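Long-range contact in possible thiol-disulfide isomerase (Cytophaga hutchinsonii, PDB 3HCZ), which is of unknown function but probably catalyses thiol-disulfide exchange, as a possible thiol-disulfide isomerase of thioredoxin-like fold: residues 14-24 / 92-103. Sequence-based numbering, arbitrary orientation.
Sequences LYMTDTTGTYR and LNVRDSKNHTDF
Thr17 OG1, set between its backbone N and carbonyl carbon (chi1 52°), shares a short 2.5 Å hydrogen bond with Ser97 OG, and either hydroxyl could donate. Thr17 also pairs with Arg95 in a lone antiparallel bridge, a hydrogen-bonded pair: Thr17 N and Arg95 N each give a bond to the other residue's carbonyl O at 2.9 Å. Selenomethionine Met16 packs CB against Val94 CB (3.8 Å), and the bend at chi3 (68°) brings CE to the Phe103 ring edge, 3.8 Å from Phe103 CZ, and onto Arg95 C and Asp96 N. Met16 SE, 5.3 Å from the Phe103 ring centroid and also at its edge, makes the Met-aromatic contact. Tyr23 OH hydrogen-bonds His100 NE2 at the imidazole edge (2.8 Å), while Lys98 O sits over the centre of that ring's face. A water joins Tyr15 O to Asp96 OD1 and Lys98 N; Asp96 is salt-bridged to Arg74. Beyond the bridge, Thr20 N bonds Asp18 OD1 in an Asx turn overlapping the type I turn from Asp18 to Gly21; OD1 also accepts from Thr20 OG1 and Thr22 N. A leucine in place of Asp18 would probably leave those three donors without their shared acceptor, the turn then resting mainly on its backbone bonds. Strand 92-95 is the outer strand beside 65-71, and the 14-24 loop thus covers the edge of the central sheet in a thioredoxin-like fold of the AhpC/TSA family.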
loop_
_atom_site.group_PDB
_atom_site.type_symbol
_atom_site.label_atom_id
_atom_site.label_comp_id
_atom_site.label_asym_id
_atom_site.label_seq_id
_atom_site.Cartn_x
_atom_site.Cartn_y
_atom_site.Cartn_z
ATOM N N LEU A 14 9.511 5.076 2.459
ATOM C CA LEU A 14 8.493 6.089 2.822
ATOM C C LEU A 14 8.616 6.326 4.327
ATOM O O LEU A 14 8.627 5.380 5.115
ATOM C CB LEU A 14 7.085 5.579 2.493
ATOM C CG LEU A 14 6.854 5.466 0.974
ATOM C CD1 LEU A 14 5.602 4.617 0.703
ATOM C CD2 LEU A 14 6.611 6.848 0.444
ATOM N N TYR A 15 8.707 7.592 4.714
ATOM C CA TYR A 15 8.906 7.952 6.122
ATOM C C TYR A 15 7.594 8.504 6.658
ATOM O O TYR A 15 7.534 9.623 7.195
ATOM C CB TYR A 15 10.058 8.976 6.237
ATOM C CG TYR A 15 11.388 8.474 5.733
ATOM C CD1 TYR A 15 12.286 7.843 6.598
ATOM C CD2 TYR A 15 11.767 8.636 4.401
ATOM C CE1 TYR A 15 13.530 7.363 6.151
ATOM C CE2 TYR A 15 13.002 8.137 3.931
ATOM C CZ TYR A 15 13.880 7.532 4.814
ATOM O OH TYR A 15 15.104 7.085 4.378
HETATM N N MSE A 16 6.531 7.706 6.532
HETATM C CA MSE A 16 5.179 8.172 6.860
HETATM C C MSE A 16 4.802 7.788 8.289
HETATM O O MSE A 16 5.560 7.075 8.977
HETATM C CB MSE A 16 4.164 7.673 5.808
HETATM C CG MSE A 16 4.526 8.235 4.418
HETATM SE SE MSE A 16 3.475 7.459 2.976
HETATM C CE MSE A 16 1.712 8.239 3.461
ATOM N N THR A 17 3.658 8.295 8.741
ATOM C CA THR A 17 3.291 8.141 10.140
ATOM C C THR A 17 1.934 7.460 10.254
ATOM O O THR A 17 1.068 7.654 9.398
ATOM C CB THR A 17 3.247 9.495 10.876
ATOM O OG1 THR A 17 2.414 10.414 10.155
ATOM C CG2 THR A 17 4.658 10.109 10.975
ATOM N N ASP A 18 1.737 6.696 11.333
ATOM C CA ASP A 18 0.482 5.946 11.526
ATOM C C ASP A 18 -0.629 6.867 12.085
ATOM O O ASP A 18 -0.446 8.089 12.145
ATOM C CB ASP A 18 0.725 4.672 12.368
ATOM C CG ASP A 18 1.092 4.972 13.822
ATOM O OD1 ASP A 18 0.848 6.114 14.309
ATOM O OD2 ASP A 18 1.616 4.041 14.521
ATOM N N THR A 19 -1.771 6.292 12.455
ATOM C CA THR A 19 -2.941 7.079 12.895
ATOM C C THR A 19 -2.702 7.774 14.235
ATOM O O THR A 19 -3.495 8.628 14.642
ATOM C CB THR A 19 -4.224 6.220 12.958
ATOM O OG1 THR A 19 -3.997 5.061 13.781
ATOM C CG2 THR A 19 -4.619 5.753 11.558
ATOM N N THR A 20 -1.608 7.451 14.912
ATOM C CA THR A 20 -1.237 8.220 16.113
ATOM C C THR A 20 -0.188 9.261 15.797
ATOM O O THR A 20 0.267 9.943 16.692
ATOM C CB THR A 20 -0.705 7.347 17.279
ATOM O OG1 THR A 20 0.531 6.736 16.872
ATOM C CG2 THR A 20 -1.733 6.290 17.658
ATOM N N GLY A 21 0.199 9.392 14.527
ATOM C CA GLY A 21 1.271 10.334 14.209
ATOM C C GLY A 21 2.658 9.807 14.451
ATOM O O GLY A 21 3.644 10.572 14.380
ATOM N N THR A 22 2.771 8.490 14.680
ATOM C CA THR A 22 4.058 7.915 14.979
ATOM C C THR A 22 4.703 7.319 13.728
ATOM O O THR A 22 4.012 6.656 12.922
ATOM C CB THR A 22 3.904 6.813 16.036
ATOM O OG1 THR A 22 3.226 7.376 17.158
ATOM C CG2 THR A 22 5.245 6.342 16.473
ATOM N N TYR A 23 6.012 7.531 13.556
ATOM C CA TYR A 23 6.698 7.028 12.352
ATOM C C TYR A 23 6.545 5.525 12.206
ATOM O O TYR A 23 6.749 4.791 13.188
ATOM C CB TYR A 23 8.197 7.349 12.366
ATOM C CG TYR A 23 8.530 8.760 11.962
ATOM C CD1 TYR A 23 8.176 9.248 10.675
ATOM C CD2 TYR A 23 9.220 9.621 12.844
ATOM C CE1 TYR A 23 8.505 10.560 10.282
ATOM C CE2 TYR A 23 9.556 10.936 12.458
ATOM C CZ TYR A 23 9.195 11.387 11.178
ATOM O OH TYR A 23 9.537 12.658 10.805
ATOM N N ARG A 24 6.177 5.089 10.998
ATOM C CA ARG A 24 6.242 3.683 10.605
ATOM C C ARG A 24 6.858 3.617 9.221
ATOM O O ARG A 24 6.145 3.683 8.209
ATOM C CB ARG A 24 4.842 3.038 10.629
ATOM C CG ARG A 24 4.155 2.979 12.015
ATOM C CD ARG A 24 4.892 2.078 13.073
ATOM N NE ARG A 24 5.412 0.837 12.458
ATOM C CZ ARG A 24 4.674 -0.226 12.118
ATOM N NH1 ARG A 24 5.258 -1.248 11.533
ATOM N NH2 ARG A 24 3.364 -0.293 12.354
ATOM N N LEU A 92 -1.894 -1.376 8.137
ATOM C CA LEU A 92 -0.988 -0.226 8.399
ATOM C C LEU A 92 -1.384 1.066 7.664
ATOM O O LEU A 92 -0.807 1.415 6.618
ATOM C CB LEU A 92 0.481 -0.591 8.191
ATOM C CG LEU A 92 1.525 0.478 8.533
ATOM C CD1 LEU A 92 1.217 1.166 9.897
ATOM C CD2 LEU A 92 2.918 -0.200 8.568
ATOM N N ASN A 93 -2.392 1.761 8.209
ATOM C CA ASN A 93 -2.732 3.090 7.703
ATOM C C ASN A 93 -1.667 4.117 8.063
ATOM O O ASN A 93 -1.342 4.286 9.255
ATOM C CB ASN A 93 -4.057 3.558 8.297
ATOM C CG ASN A 93 -5.230 2.760 7.770
ATOM O OD1 ASN A 93 -5.522 2.806 6.569
ATOM N ND2 ASN A 93 -5.925 2.032 8.665
ATOM N N VAL A 94 -1.131 4.771 7.049
ATOM C CA VAL A 94 -0.187 5.858 7.248
ATOM C C VAL A 94 -0.550 7.082 6.399
ATOM O O VAL A 94 -1.325 6.977 5.425
ATOM C CB VAL A 94 1.305 5.447 6.963
ATOM C CG1 VAL A 94 1.792 4.396 7.974
ATOM C CG2 VAL A 94 1.506 4.914 5.512
ATOM N N ARG A 95 0.007 8.230 6.798
ATOM C CA ARG A 95 -0.152 9.466 6.038
ATOM C C ARG A 95 1.188 10.190 6.147
ATOM O O ARG A 95 1.949 9.935 7.098
ATOM C CB ARG A 95 -1.307 10.329 6.620
ATOM C CG ARG A 95 -1.824 11.385 5.643
ATOM C CD ARG A 95 -2.945 12.291 6.246
ATOM N NE ARG A 95 -2.531 13.101 7.416
ATOM C CZ ARG A 95 -1.753 14.185 7.348
ATOM N NH1 ARG A 95 -1.422 14.823 8.443
ATOM N NH2 ARG A 95 -1.241 14.598 6.190
ATOM N N ASP A 96 1.469 11.118 5.232
ATOM C CA ASP A 96 2.710 11.896 5.276
ATOM C C ASP A 96 2.661 13.135 6.160
ATOM O O ASP A 96 2.918 14.260 5.710
ATOM C CB ASP A 96 3.146 12.196 3.830
ATOM C CG ASP A 96 4.569 12.756 3.750
ATOM O OD1 ASP A 96 5.458 12.340 4.543
ATOM O OD2 ASP A 96 4.793 13.648 2.926
ATOM N N SER A 97 2.388 12.925 7.451
ATOM C CA SER A 97 2.122 14.026 8.353
ATOM C C SER A 97 3.392 14.819 8.651
ATOM O O SER A 97 3.317 15.963 9.105
ATOM C CB SER A 97 1.504 13.540 9.693
ATOM O OG SER A 97 2.456 12.917 10.533
ATOM N N LYS A 98 4.554 14.208 8.435
ATOM C CA LYS A 98 5.801 14.942 8.665
ATOM C C LYS A 98 6.487 15.387 7.382
ATOM O O LYS A 98 7.682 15.749 7.406
ATOM C CB LYS A 98 6.744 14.105 9.505
ATOM C CG LYS A 98 6.183 13.795 10.856
ATOM C CD LYS A 98 6.670 14.783 11.851
ATOM C CE LYS A 98 6.209 14.357 13.238
ATOM N NZ LYS A 98 7.245 14.601 14.259
ATOM N N ASN A 99 5.742 15.372 6.281
ATOM C CA ASN A 99 6.193 15.967 5.038
ATOM C C ASN A 99 7.531 15.451 4.500
ATOM O O ASN A 99 8.491 16.235 4.324
ATOM C CB ASN A 99 6.313 17.478 5.241
ATOM C CG ASN A 99 5.061 18.044 5.757
ATOM O OD1 ASN A 99 4.946 18.326 6.965
ATOM N ND2 ASN A 99 4.057 18.134 4.882
ATOM N N HIS A 100 7.608 14.151 4.254
ATOM C CA HIS A 100 8.833 13.576 3.732
ATOM C C HIS A 100 8.609 13.004 2.352
ATOM O O HIS A 100 9.534 12.476 1.750
ATOM C CB HIS A 100 9.350 12.496 4.670
ATOM C CG HIS A 100 9.726 13.016 6.021
ATOM N ND1 HIS A 100 10.588 14.077 6.195
ATOM C CD2 HIS A 100 9.321 12.655 7.258
ATOM C CE1 HIS A 100 10.712 14.340 7.486
ATOM N NE2 HIS A 100 9.964 13.475 8.156
ATOM N N THR A 101 7.380 13.071 1.857
ATOM C CA THR A 101 7.091 12.319 0.646
ATOM C C THR A 101 6.523 13.167 -0.444
ATOM O O THR A 101 5.515 13.866 -0.298
ATOM C CB THR A 101 6.105 11.145 0.863
ATOM O OG1 THR A 101 6.389 10.453 2.101
ATOM C CG2 THR A 101 6.124 10.214 -0.352
ATOM N N ASP A 102 7.179 13.100 -1.566
ATOM C CA ASP A 102 6.717 13.794 -2.720
ATOM C C ASP A 102 6.025 12.756 -3.609
ATOM O O ASP A 102 6.738 12.008 -4.275
ATOM C CB ASP A 102 7.961 14.316 -3.417
ATOM C CG ASP A 102 7.629 15.301 -4.488
ATOM O OD1 ASP A 102 8.473 16.217 -4.722
ATOM O OD2 ASP A 102 6.529 15.167 -5.087
ATOM N N PHE A 103 4.682 12.646 -3.594
ATOM C CA PHE A 103 4.037 11.461 -4.225
ATOM C C PHE A 103 4.178 11.459 -5.746
ATOM O O PHE A 103 4.265 10.397 -6.383
ATOM C CB PHE A 103 2.583 11.283 -3.805
ATOM C CG PHE A 103 2.414 10.989 -2.340
ATOM C CD1 PHE A 103 2.649 9.734 -1.852
ATOM C CD2 PHE A 103 1.986 11.981 -1.475
ATOM C CE1 PHE A 103 2.517 9.423 -0.490
ATOM C CE2 PHE A 103 1.841 11.701 -0.117
ATOM C CZ PHE A 103 2.085 10.430 0.379
HETATM O O HOH W 1 5.569 11.815 7.280
HETATM O O HOH W 2 8.792 9.441 2.843
#